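PDB 5VHV: alkylpurine DNA glycosylase AlkC from Pseudomonas fluorescens, which probably excises alkylated bases from damaged DNA without flipping the nucleotide, starting base excision repair. Local coordinates for residues A[146-151]-A[190-195]; A[137-142]-A[178-183]; A[119-124]-A[156-161]; A[115-120]-A[150-155]. One frame throughout, in Å; residues are numbered along the deposited sequence.

Interaction 1 of 4, residues A[146-151]-A[190-195]. With nucleotides of chain C.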
# COMPACT_ATOMS: atom_id res chain seq x y z
N VAL A 146 -6.36 -3.43 15.78
CA VAL A 146 -6.52 -4.87 15.64
C VAL A 146 -7.37 -5.20 14.42
O VAL A 146 -7.07 -6.13 13.67
CB VAL A 146 -7.11 -5.43 16.96
CG1 VAL A 146 -7.42 -6.94 16.86
CG2 VAL A 146 -6.13 -5.14 18.12
N ARG A 147 -8.42 -4.42 14.16
CA ARG A 147 -9.21 -4.62 12.95
C ARG A 147 -8.37 -4.37 11.71
O ARG A 147 -8.47 -5.11 10.73
CB ARG A 147 -10.44 -3.71 12.96
CG ARG A 147 -11.42 -4.01 14.11
CD ARG A 147 -12.80 -3.44 13.85
NE ARG A 147 -12.82 -1.99 13.57
CZ ARG A 147 -12.69 -1.05 14.50
NH1 ARG A 147 -12.49 -1.37 15.77
NH2 ARG A 147 -12.74 0.23 14.14
N ARG A 148 -7.54 -3.33 11.75
CA ARG A 148 -6.70 -3.02 10.60
C ARG A 148 -5.73 -4.16 10.30
O ARG A 148 -5.49 -4.50 9.13
CB ARG A 148 -5.98 -1.69 10.84
CG ARG A 148 -5.21 -1.15 9.63
CD ARG A 148 -3.78 -1.68 9.55
NE ARG A 148 -3.03 -0.93 8.54
CZ ARG A 148 -1.74 -1.10 8.25
NH1 ARG A 148 -1.02 -2.02 8.90
NH2 ARG A 148 -1.18 -0.34 7.31
N LEU A 149 -5.16 -4.76 11.35
CA LEU A 149 -4.30 -5.92 11.17
C LEU A 149 -5.02 -7.05 10.43
O LEU A 149 -4.44 -7.74 9.59
CB LEU A 149 -3.80 -6.40 12.53
CG LEU A 149 -2.97 -7.67 12.62
CD1 LEU A 149 -1.69 -7.51 11.77
CD2 LEU A 149 -2.60 -7.99 14.07
N ALA A 150 -6.29 -7.29 10.79
CA ALA A 150 -7.05 -8.38 10.18
C ALA A 150 -7.13 -8.22 8.66
O ALA A 150 -6.98 -9.20 7.91
CB ALA A 150 -8.45 -8.43 10.79
N SER A 151 -7.30 -6.98 8.18
CA SER A 151 -7.38 -6.67 6.76
C SER A 151 -6.01 -6.57 6.10
O SER A 151 -5.82 -7.06 4.98
CB SER A 151 -8.13 -5.35 6.56
OG SER A 151 -8.10 -4.98 5.19
N ARG A 190 -10.31 1.64 6.93
CA ARG A 190 -10.87 1.77 5.59
C ARG A 190 -9.78 1.76 4.53
O ARG A 190 -9.96 1.15 3.47
CB ARG A 190 -11.71 3.05 5.46
CG ARG A 190 -12.94 3.04 6.35
CD ARG A 190 -13.97 4.09 5.97
NE ARG A 190 -13.48 5.46 6.10
CZ ARG A 190 -13.47 6.16 7.23
NH1 ARG A 190 -13.90 5.62 8.36
NH2 ARG A 190 -13.02 7.42 7.23
N LYS A 191 -8.65 2.41 4.80
CA LYS A 191 -7.53 2.38 3.86
C LYS A 191 -7.11 0.95 3.56
O LYS A 191 -6.86 0.59 2.40
CB LYS A 191 -6.34 3.14 4.43
CG LYS A 191 -6.51 4.64 4.51
CD LYS A 191 -5.28 5.25 5.17
CE LYS A 191 -5.31 6.78 5.09
NZ LYS A 191 -4.22 7.37 5.92
N SER A 192 -6.98 0.13 4.61
CA SER A 192 -6.56 -1.25 4.46
C SER A 192 -7.57 -2.08 3.68
O SER A 192 -7.19 -2.87 2.82
CB SER A 192 -6.30 -1.85 5.86
OG SER A 192 -5.97 -3.21 5.73
N VAL A 193 -8.87 -1.91 3.95
CA VAL A 193 -9.86 -2.66 3.20
C VAL A 193 -9.73 -2.33 1.72
O VAL A 193 -9.76 -3.21 0.84
CB VAL A 193 -11.29 -2.37 3.72
CG1 VAL A 193 -12.34 -3.11 2.87
CG2 VAL A 193 -11.42 -2.77 5.17
N ALA A 194 -9.60 -1.04 1.42
CA ALA A 194 -9.51 -0.60 0.03
C ALA A 194 -8.27 -1.17 -0.63
O ALA A 194 -8.31 -1.60 -1.78
CB ALA A 194 -9.50 0.93 -0.06
N ASN A 195 -7.14 -1.16 0.09
CA ASN A 195 -5.90 -1.66 -0.49
C ASN A 195 -5.93 -3.18 -0.68
O ASN A 195 -5.38 -3.70 -1.66
CB ASN A 195 -4.71 -1.22 0.35
CG ASN A 195 -4.44 0.29 0.21
OD1 ASN A 195 -4.78 0.92 -0.81
ND2 ASN A 195 -3.86 0.87 1.24
P DG C 8 -1.23 2.90 5.40
OP1 DG C 8 -2.07 2.49 6.51
OP2 DG C 8 -1.82 3.64 4.23
O5' DG C 8 0.01 3.75 5.85
C5' DG C 8 0.81 3.33 6.95
C4' DG C 8 2.02 4.22 7.07
O4' DG C 8 2.76 4.25 5.82
C3' DG C 8 1.70 5.66 7.40
O3' DG C 8 2.71 6.12 8.31
C2' DG C 8 1.72 6.36 6.03
C1' DG C 8 2.75 5.56 5.26
N9 DG C 8 2.50 5.37 3.84
C8 DG C 8 1.37 4.85 3.29
N7 DG C 8 1.46 4.67 2.00
C5 DG C 8 2.75 5.06 1.70
C6 DG C 8 3.42 5.10 0.45
O6 DG C 8 3.00 4.75 -0.66
N1 DG C 8 4.72 5.57 0.58
C2 DG C 8 5.28 5.98 1.74
N2 DG C 8 6.54 6.43 1.66
N3 DG C 8 4.66 5.95 2.92
C4 DG C 8 3.41 5.48 2.82
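Ser151 and Ser192 meet hydroxyl to hydroxyl between two helices of the HEAT-like repeat fold that AlkC uses to hold DNA. The helices run nearly parallel, 7° apart, and their axes approach to 8.7 Å, close enough for two serines to bridge the gap. Ser151 OG donates to Ser192 OG at 2.8 Å, and Ser192 OG in turn bonds to Glu152, so the hydroxyls form a short buried relay. Both serines turn OG anti to the backbone N, chi1 174° for Ser151 and 176° for Ser192, and from helices pointing the same way this brings the two oxygens together. Beside the Ser151 hydroxyl stands a methyl of Val193, CG2 lying 4.0 Å from OG; Leu181 packs against both residues.

Arg148, one turn earlier on the same helix as Ser151, packs on Ser192 as well. Its CG rests against Ser192 CB at 4.0 Å, then the chain bends at chi2 and runs on extended toward the DNA. The guanidinium stands oblique to Ser192 CB and presents an edge to the backbone phosphate of DG8 of chain C. NH2 donates to OP1 of that nucleotide at 3.1 Å, while NH1 is taken by a salt bridge to Glu117, so phosphate and carboxylate both hold the group and should limit its rotation. The contact thus combines a buried serine pair with a DNA-binding arginine. Lys191 approaches the same phosphate from the neighbouring helix, its CD carbon 3.9 Å from OP2 of DG8 of chain C.

Interaction 2 of 4, residues A[137-142]-A[178-183]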
# COMPACT_ATOMS: atom_id res chain seq x y z
N ALA A 137 -11.74 -13.17 14.17
CA ALA A 137 -12.09 -12.57 15.45
C ALA A 137 -11.55 -11.15 15.54
O ALA A 137 -12.25 -10.23 15.99
CB ALA A 137 -11.58 -13.43 16.60
N TRP A 138 -10.32 -10.93 15.07
CA TRP A 138 -9.72 -9.61 15.15
C TRP A 138 -10.50 -8.58 14.34
O TRP A 138 -10.50 -7.40 14.68
CB TRP A 138 -8.27 -9.65 14.67
CG TRP A 138 -7.33 -10.32 15.63
CD1 TRP A 138 -7.57 -10.67 16.94
CD2 TRP A 138 -5.98 -10.71 15.37
NE1 TRP A 138 -6.45 -11.24 17.49
CE2 TRP A 138 -5.45 -11.25 16.55
CE3 TRP A 138 -5.16 -10.62 14.24
CZ2 TRP A 138 -4.16 -11.76 16.63
CZ3 TRP A 138 -3.87 -11.11 14.32
CH2 TRP A 138 -3.38 -11.66 15.52
N SER A 139 -11.14 -9.01 13.25
CA SER A 139 -11.90 -8.07 12.43
C SER A 139 -13.11 -7.51 13.16
O SER A 139 -13.70 -6.52 12.69
CB SER A 139 -12.34 -8.74 11.12
OG SER A 139 -13.46 -9.60 11.30
N GLN A 140 -13.50 -8.12 14.28
CA GLN A 140 -14.61 -7.67 15.10
C GLN A 140 -14.14 -7.06 16.41
O GLN A 140 -14.96 -6.78 17.28
CB GLN A 140 -15.54 -8.86 15.34
CG GLN A 140 -16.04 -9.47 14.03
CD GLN A 140 -16.58 -10.86 14.22
OE1 GLN A 140 -15.88 -11.86 14.04
NE2 GLN A 140 -17.83 -10.93 14.60
N ASP A 141 -12.84 -6.80 16.55
CA ASP A 141 -12.29 -6.24 17.78
C ASP A 141 -12.70 -4.78 17.96
O ASP A 141 -12.90 -4.05 16.98
CB ASP A 141 -10.76 -6.33 17.74
CG ASP A 141 -10.14 -6.26 19.11
OD1 ASP A 141 -10.10 -7.31 19.77
OD2 ASP A 141 -9.70 -5.16 19.55
N ASP A 142 -12.75 -4.34 19.22
CA ASP A 142 -13.04 -2.94 19.52
C ASP A 142 -11.92 -2.00 19.06
O ASP A 142 -12.17 -0.81 18.84
CB ASP A 142 -13.24 -2.74 21.03
CG ASP A 142 -14.48 -3.42 21.55
OD1 ASP A 142 -15.42 -3.62 20.77
OD2 ASP A 142 -14.51 -3.73 22.76
N LEU A 178 -13.41 -8.69 5.10
CA LEU A 178 -13.60 -7.42 4.42
C LEU A 178 -15.05 -6.97 4.53
O LEU A 178 -15.32 -5.76 4.66
CB LEU A 178 -13.16 -7.54 2.96
CG LEU A 178 -11.71 -8.00 2.75
CD1 LEU A 178 -11.42 -8.13 1.26
CD2 LEU A 178 -10.73 -7.08 3.42
N ASP A 179 -16.00 -7.91 4.52
CA ASP A 179 -17.40 -7.54 4.64
C ASP A 179 -17.69 -6.89 5.98
O ASP A 179 -18.48 -5.93 6.06
CB ASP A 179 -18.30 -8.77 4.43
CG ASP A 179 -19.79 -8.42 4.46
OD1 ASP A 179 -20.22 -7.59 3.63
OD2 ASP A 179 -20.50 -9.00 5.31
N HIS A 180 -17.08 -7.41 7.06
CA HIS A 180 -17.29 -6.83 8.38
C HIS A 180 -16.78 -5.40 8.45
O HIS A 180 -17.25 -4.61 9.28
CB HIS A 180 -16.58 -7.63 9.48
CG HIS A 180 -17.17 -8.97 9.76
ND1 HIS A 180 -16.40 -10.05 10.13
CD2 HIS A 180 -18.46 -9.41 9.75
CE1 HIS A 180 -17.18 -11.10 10.33
NE2 HIS A 180 -18.43 -10.74 10.11
N LEU A 181 -15.80 -5.05 7.61
CA LEU A 181 -15.10 -3.78 7.73
C LEU A 181 -15.49 -2.76 6.65
O LEU A 181 -14.92 -1.66 6.63
CB LEU A 181 -13.58 -4.04 7.69
CG LEU A 181 -13.03 -4.98 8.77
CD1 LEU A 181 -11.51 -5.26 8.56
CD2 LEU A 181 -13.25 -4.42 10.16
N LYS A 182 -16.47 -3.07 5.79
CA LYS A 182 -16.75 -2.26 4.60
C LYS A 182 -17.42 -0.93 4.93
O LYS A 182 -17.62 -0.11 4.02
CB LYS A 182 -17.65 -3.01 3.62
CG LYS A 182 -19.10 -3.19 4.08
CD LYS A 182 -19.86 -4.04 3.07
CE LYS A 182 -21.28 -4.33 3.51
NZ LYS A 182 -21.32 -5.25 4.67
N ALA A 183 -17.80 -0.71 6.19
CA ALA A 183 -18.29 0.58 6.64
C ALA A 183 -17.61 1.00 7.93
O ALA A 183 -18.22 1.67 8.77
CB ALA A 183 -19.81 0.57 6.81
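Ser139 and His180 join the C-terminal ends of two helices of the HEAT-like repeat array, on a part of the fold about 12 Å from the nearest DNA atom. The inner side is close-packed. His180 ND1 donates to Ser139 OG at 3.2 Å, the oxygen sitting 17° out of the imidazole plane. The same hydroxyl bonds to the Gln136 carbonyl one turn back, which fixes its rotation. Just deeper, a methyl of Leu181 presses on the backbone, CD2 reaching Ser139 O at 3.3 Å, and the same side chain packs on Val189 and Val193. An alanine in place of Ser139 would remove the hydroxyl, which would probably leave His180 ND1 without its acceptor and the ring freer to turn.

Outward, the contact slackens. Gln140 follows in the type I turn from Trp138 to Asp141 and is exposed, as is His180. The Gln140 side chain lies over one face of the imidazole, the amide and ring planes 26° apart in a loose stack. With nothing stronger than this overlap between them, the pair forms the solvent-exposed edge of the contact. The nearest approach there is Gln140 CD to His180 CE1, 3.9 Å.

Interaction 3 of 4, residues A[119-124]-A[156-161]. With 9B4 ((2R,5R,13R,16R)-9-(hydroxymethyl)-9-{[(2R)-2-hydroxypropoxy]methyl}-5,13-dimethyl-4,7,11,14-tetraoxaheptadecane-2,16-diol), chain L; nucleotides of chain D.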
# COMPACT_ATOMS: atom_id res chain seq x y z
N ALA A 119 4.60 -10.13 10.66
CA ALA A 119 4.71 -11.34 11.47
C ALA A 119 3.53 -12.28 11.23
O ALA A 119 3.70 -13.50 11.17
CB ALA A 119 4.82 -10.95 12.95
N ILE A 120 2.31 -11.74 11.10
CA ILE A 120 1.15 -12.62 11.00
C ILE A 120 1.21 -13.43 9.72
O ILE A 120 0.66 -14.54 9.66
CB ILE A 120 -0.15 -11.80 11.09
CG1 ILE A 120 -1.36 -12.71 11.29
CG2 ILE A 120 -0.36 -10.93 9.84
CD1 ILE A 120 -1.41 -13.38 12.65
N ARG A 121 1.92 -12.95 8.70
CA ARG A 121 1.98 -13.66 7.42
C ARG A 121 2.78 -14.95 7.51
O ARG A 121 2.49 -15.90 6.78
CB ARG A 121 2.53 -12.73 6.34
CG ARG A 121 1.58 -11.54 6.11
CD ARG A 121 2.16 -10.50 5.15
NE ARG A 121 2.09 -10.81 3.72
CZ ARG A 121 0.99 -10.68 2.98
NH1 ARG A 121 -0.16 -10.34 3.55
NH2 ARG A 121 1.02 -10.88 1.65
N HIS A 122 3.75 -15.04 8.43
CA HIS A 122 4.44 -16.31 8.64
C HIS A 122 3.48 -17.35 9.18
O HIS A 122 3.56 -18.53 8.82
CB HIS A 122 5.63 -16.13 9.57
CG HIS A 122 6.69 -15.24 9.00
ND1 HIS A 122 7.61 -15.68 8.07
CD2 HIS A 122 6.91 -13.91 9.16
CE1 HIS A 122 8.38 -14.66 7.72
NE2 HIS A 122 7.98 -13.58 8.37
N PHE A 123 2.55 -16.92 10.05
CA PHE A 123 1.56 -17.84 10.59
C PHE A 123 0.52 -18.19 9.53
O PHE A 123 0.10 -19.35 9.43
CB PHE A 123 0.90 -17.25 11.83
CG PHE A 123 1.81 -17.18 13.05
CD1 PHE A 123 1.91 -18.25 13.94
CD2 PHE A 123 2.54 -16.04 13.30
CE1 PHE A 123 2.73 -18.17 15.06
CE2 PHE A 123 3.37 -15.95 14.42
CZ PHE A 123 3.47 -17.01 15.30
N LEU A 124 0.11 -17.22 8.70
CA LEU A 124 -0.82 -17.54 7.62
C LEU A 124 -0.20 -18.51 6.63
O LEU A 124 -0.91 -19.32 6.02
CB LEU A 124 -1.28 -16.26 6.92
CG LEU A 124 -2.28 -15.41 7.71
CD1 LEU A 124 -2.36 -14.02 7.12
CD2 LEU A 124 -3.68 -16.04 7.73
N PRO A 156 -3.40 -10.12 -0.18
CA PRO A 156 -2.66 -10.95 -1.14
C PRO A 156 -1.25 -10.44 -1.40
O PRO A 156 -0.30 -11.24 -1.48
CB PRO A 156 -3.53 -10.87 -2.41
CG PRO A 156 -4.87 -10.42 -1.98
CD PRO A 156 -4.71 -9.67 -0.70
N ARG A 157 -1.09 -9.12 -1.57
CA ARG A 157 0.13 -8.52 -2.09
C ARG A 157 0.59 -7.36 -1.20
O ARG A 157 0.74 -6.22 -1.65
CB ARG A 157 -0.07 -8.01 -3.50
CG ARG A 157 -0.36 -9.12 -4.48
CD ARG A 157 -0.61 -8.50 -5.82
NE ARG A 157 -0.97 -9.48 -6.84
CZ ARG A 157 -0.58 -9.41 -8.10
NH1 ARG A 157 0.18 -8.42 -8.52
NH2 ARG A 157 -0.96 -10.34 -8.95
N LEU A 158 0.85 -7.66 0.06
CA LEU A 158 1.35 -6.64 0.98
C LEU A 158 2.77 -6.20 0.59
O LEU A 158 3.65 -7.05 0.45
CB LEU A 158 1.36 -7.19 2.40
CG LEU A 158 1.81 -6.19 3.47
CD1 LEU A 158 0.76 -5.09 3.70
CD2 LEU A 158 2.11 -6.89 4.79
N PRO A 159 3.04 -4.91 0.45
CA PRO A 159 4.42 -4.49 0.20
C PRO A 159 5.34 -4.92 1.34
O PRO A 159 4.96 -4.91 2.51
CB PRO A 159 4.33 -2.97 0.07
CG PRO A 159 2.94 -2.76 -0.49
CD PRO A 159 2.11 -3.77 0.31
N TRP A 160 6.56 -5.32 0.97
CA TRP A 160 7.64 -5.72 1.88
C TRP A 160 7.40 -7.09 2.52
O TRP A 160 8.10 -7.44 3.48
CB TRP A 160 7.88 -4.68 2.97
CG TRP A 160 8.44 -3.38 2.49
CD1 TRP A 160 8.41 -2.88 1.21
CD2 TRP A 160 9.15 -2.41 3.28
NE1 TRP A 160 9.03 -1.64 1.17
CE2 TRP A 160 9.49 -1.34 2.43
CE3 TRP A 160 9.51 -2.34 4.64
CZ2 TRP A 160 10.19 -0.22 2.88
CZ3 TRP A 160 10.20 -1.22 5.09
CH2 TRP A 160 10.53 -0.18 4.21
N SER A 161 6.46 -7.87 2.01
CA SER A 161 6.28 -9.26 2.43
C SER A 161 6.03 -10.12 1.21
O SER A 161 5.72 -9.62 0.12
CB SER A 161 5.13 -9.42 3.43
OG SER A 161 4.98 -10.78 3.85
C01 9B4 L . 10.15 3.33 0.19
C02 9B4 L . 8.92 3.46 1.10
C03 9B4 L . 9.39 3.70 2.52
C05 9B4 L . 8.73 3.85 4.73
C06 9B4 L . 7.70 4.49 5.65
C07 9B4 L . 6.36 3.78 5.53
C09 9B4 L . 5.28 1.73 5.76
C10 9B4 L . 5.13 0.63 6.82
C12 9B4 L . 5.11 0.29 9.17
C13 9B4 L . 4.72 0.98 10.48
C15 9B4 L . 5.17 0.14 11.67
C16 9B4 L . 6.32 -0.31 6.66
C17 9B4 L . 7.46 5.97 5.30
C23 9B4 L . 8.27 4.28 7.06
C25 9B4 L . 8.57 5.93 8.64
C26 9B4 L . 8.16 6.34 10.04
C27 9B4 L . 6.93 5.57 10.54
C34 9B4 L . 6.89 2.38 0.49
C35 9B4 L . 5.85 1.71 1.37
C37 9B4 L . 4.63 1.41 0.50
O04 9B4 L . 8.29 3.79 3.40
O08 9B4 L . 6.47 2.45 5.94
O11 9B4 L . 5.11 1.20 8.11
O14 9B4 L . 5.34 2.23 10.56
O18 9B4 L . 8.63 6.73 5.19
O24 9B4 L . 7.64 5.06 8.03
O28 9B4 L . 9.27 6.05 10.85
O33 9B4 L . 8.15 2.30 1.09
O36 9B4 L . 6.39 0.54 1.91
P DT D 7 16.80 2.85 2.41
OP1 DT D 7 17.31 2.61 3.76
OP2 DT D 7 17.79 2.95 1.29
O5' DT D 7 15.71 1.83 1.95
C5' DT D 7 14.71 1.46 2.86
C4' DT D 7 13.84 0.38 2.27
O4' DT D 7 13.10 0.91 1.16
C3' DT D 7 14.59 -0.86 1.74
O3' DT D 7 14.32 -1.96 2.63
C2' DT D 7 14.02 -1.05 0.31
C1' DT D 7 12.79 -0.14 0.29
N1 DT D 7 12.46 0.43 -1.02
C2 DT D 7 11.20 0.25 -1.54
O2 DT D 7 10.32 -0.38 -0.98
N3 DT D 7 10.98 0.88 -2.74
C4 DT D 7 11.88 1.62 -3.46
O4 DT D 7 11.60 2.12 -4.55
C5 DT D 7 13.19 1.78 -2.86
C7 DT D 7 14.25 2.57 -3.55
C6 DT D 7 13.42 1.18 -1.68
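Arg121 reaches from its helix into the loop 156-161 and is gripped through all three guanidinium nitrogens, tying two parts of the HEAT-like repeat fold together. Its firmest partners lie just before the loop, where NH1 donates to the carbonyls of Arg155 and Gly153; NH2 bonds to Phe162 O beyond it. Within the loop the bonds are weaker: NE meets Ser161 OG at 2.9 Å but at only 128°, and NH2 points at Pro156 O from 3.4 Å. Both oxygens lie at the guanidinium edge, and the bend at chi3, 79°, turns that edge toward them.

One face of the guanidinium is covered by Leu158, whose CB stands over its centre, 3.6 Å from CZ. The leucine also packs a methyl against the aliphatic part of Arg121, CD2 touching CD at 3.6 Å. A leucine in place of Arg121 would have no N-H groups, and would probably leave the Arg155 and Gly153 carbonyls without their donor and the loop less firmly fixed.

From Leu158 to Ser161 the chain makes a type II turn, Trp160 taking the positive phi usual at its third position. The turn carries the indole to the DNA, where NE1 donates to O2 of DT7 of chain D at 2.8 Å. Opposite faces of the ring meet that nucleotide's sugar and the polyether 9B4, probably a crystallisation additive. The terminal hydroxyl oxygen O36 of 9B4 lies 3.4 Å above the indole plane, nearer the ring's edge than its centre.

Interaction 4 of 4, residues A[115-120]-A[150-155]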
# COMPACT_ATOMS: atom_id res chain seq x y z
N SER A 115 3.07 -2.53 14.16
CA SER A 115 2.21 -3.34 13.32
C SER A 115 2.70 -4.77 13.25
O SER A 115 3.88 -5.00 12.98
CB SER A 115 2.14 -2.77 11.91
OG SER A 115 1.44 -3.67 11.07
N ALA A 116 1.80 -5.73 13.42
CA ALA A 116 2.09 -7.15 13.26
C ALA A 116 1.85 -7.64 11.84
O ALA A 116 1.79 -8.86 11.62
CB ALA A 116 1.28 -7.96 14.28
N GLU A 117 1.76 -6.73 10.86
CA GLU A 117 1.37 -7.11 9.51
C GLU A 117 2.36 -8.06 8.85
O GLU A 117 1.95 -8.88 8.03
CB GLU A 117 1.20 -5.87 8.63
CG GLU A 117 2.49 -5.13 8.29
CD GLU A 117 2.18 -3.72 7.79
OE1 GLU A 117 2.43 -3.47 6.60
OE2 GLU A 117 1.72 -2.87 8.58
N PHE A 118 3.66 -7.94 9.15
CA PHE A 118 4.64 -8.87 8.58
C PHE A 118 4.64 -10.19 9.33
O PHE A 118 4.69 -11.27 8.72
CB PHE A 118 6.02 -8.23 8.60
CG PHE A 118 6.06 -6.91 7.90
CD1 PHE A 118 5.76 -6.85 6.54
CD2 PHE A 118 6.36 -5.74 8.57
CE1 PHE A 118 5.76 -5.65 5.89
CE2 PHE A 118 6.36 -4.53 7.92
CZ PHE A 118 6.05 -4.49 6.58
N ALA A 119 4.60 -10.13 10.66
CA ALA A 119 4.71 -11.34 11.47
C ALA A 119 3.53 -12.28 11.23
O ALA A 119 3.70 -13.50 11.17
CB ALA A 119 4.82 -10.95 12.95
N ILE A 120 2.31 -11.74 11.10
CA ILE A 120 1.15 -12.62 11.00
C ILE A 120 1.21 -13.43 9.72
O ILE A 120 0.66 -14.54 9.66
CB ILE A 120 -0.15 -11.80 11.09
CG1 ILE A 120 -1.36 -12.71 11.29
CG2 ILE A 120 -0.36 -10.93 9.84
CD1 ILE A 120 -1.41 -13.38 12.65
N ALA A 150 -6.29 -7.29 10.79
CA ALA A 150 -7.05 -8.38 10.18
C ALA A 150 -7.13 -8.22 8.66
O ALA A 150 -6.98 -9.20 7.91
CB ALA A 150 -8.45 -8.43 10.79
N SER A 151 -7.30 -6.98 8.18
CA SER A 151 -7.38 -6.67 6.76
C SER A 151 -6.01 -6.57 6.10
O SER A 151 -5.82 -7.06 4.98
CB SER A 151 -8.13 -5.35 6.56
OG SER A 151 -8.10 -4.98 5.19
N GLU A 152 -5.06 -5.91 6.76
CA GLU A 152 -3.77 -5.64 6.14
C GLU A 152 -2.87 -6.87 6.14
O GLU A 152 -2.20 -7.17 5.14
CB GLU A 152 -3.09 -4.48 6.86
CG GLU A 152 -1.87 -3.91 6.14
CD GLU A 152 -2.23 -3.06 4.94
OE1 GLU A 152 -3.45 -2.83 4.71
OE2 GLU A 152 -1.30 -2.62 4.22
N GLY A 153 -2.86 -7.62 7.25
CA GLY A 153 -2.01 -8.79 7.33
C GLY A 153 -2.40 -9.90 6.39
O GLY A 153 -1.55 -10.73 6.04
N SER A 154 -3.67 -9.94 5.99
CA SER A 154 -4.17 -10.99 5.12
C SER A 154 -4.13 -10.59 3.65
O SER A 154 -4.59 -11.35 2.80
CB SER A 154 -5.60 -11.36 5.54
OG SER A 154 -6.51 -10.27 5.39
N ARG A 155 -3.58 -9.41 3.34
CA ARG A 155 -3.57 -8.93 1.96
C ARG A 155 -2.89 -9.93 1.03
O ARG A 155 -1.83 -10.49 1.38
CB ARG A 155 -2.81 -7.61 1.87
CG ARG A 155 -3.65 -6.41 2.22
CD ARG A 155 -2.81 -5.15 2.17
NE ARG A 155 -2.34 -4.85 0.82
CZ ARG A 155 -1.78 -3.70 0.45
NH1 ARG A 155 -1.57 -2.74 1.34
NH2 ARG A 155 -1.44 -3.51 -0.83
O HOH W 1 0.75 -1.63 5.64
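Glu152 OE2, facing Glu117 across this contact, is held from several directions at the inner, DNA-facing side of the HEAT-like repeat fold. Arg155 NH1 donates to it at 2.9 Å in a salt bridge, coming from above the carboxylate plane. A water sits 2.7 Å from the same oxygen and 2.7 Å from Glu117 OE1, linking the two carboxylates, whose facing oxygens stand 4.5 Å apart. The other oxygen of Glu152 takes a bond from Ser192, and Arg148 adds a long, weak ion pair to OE2.

Glu117 is held by its own turn. Ser115 OG donates to Glu117 OE2 at 2.6 Å on the anti lone pair, while accepting from the backbone N of Glu117 in an ST turn; the one hydroxyl thus holds both ends of the residue. These bonds keep the carboxylate in place, and the nearest atom of the Glu117 side chain is about 5 Å from the bound 9B4.

Behind the carboxylates the backbones come very near. The Glu117 and Gly153 CA atoms are 4.4 Å apart. Glu117 O is buried here with no polar partner in the model; it faces the Gly153 CA. Next to it Ile120, with CG1 anti to the backbone N (chi1 -168°), turns its CG2 branch inward and sends the rest of the chain away toward Trp138 and Met135. A side chain at Gly153 would run into that branch. With glycine there the methyl closes the contact, Ile120 CG2 lying 3.7 Å from Gly153 CA.

Interactions 1 and 4 share helix 144-152 and are joined by polar bonds: Arg148 NH1 meets Glu117 OE2 at 2.9 Å and Ser192 OG meets Glu152 OE1 at 2.8 Å. Interaction 4 passes directly into interaction 3, their centres 6 Å apart, through Arg121 NH1, which lies 2.7 Å from Arg155 O. All three lie on the DNA-facing side, with Arg148 on a phosphate of chain C, Trp160 on a nucleotide of chain D and Glu117 about 5 Å, nearest atoms, from 9B4. Interaction 2 lies behind, about 19 Å from interaction 3 between centres, yet its 137-142 segment holds helix 144-152 by Asp141 O to Arg147 NH1, 3.0 Å.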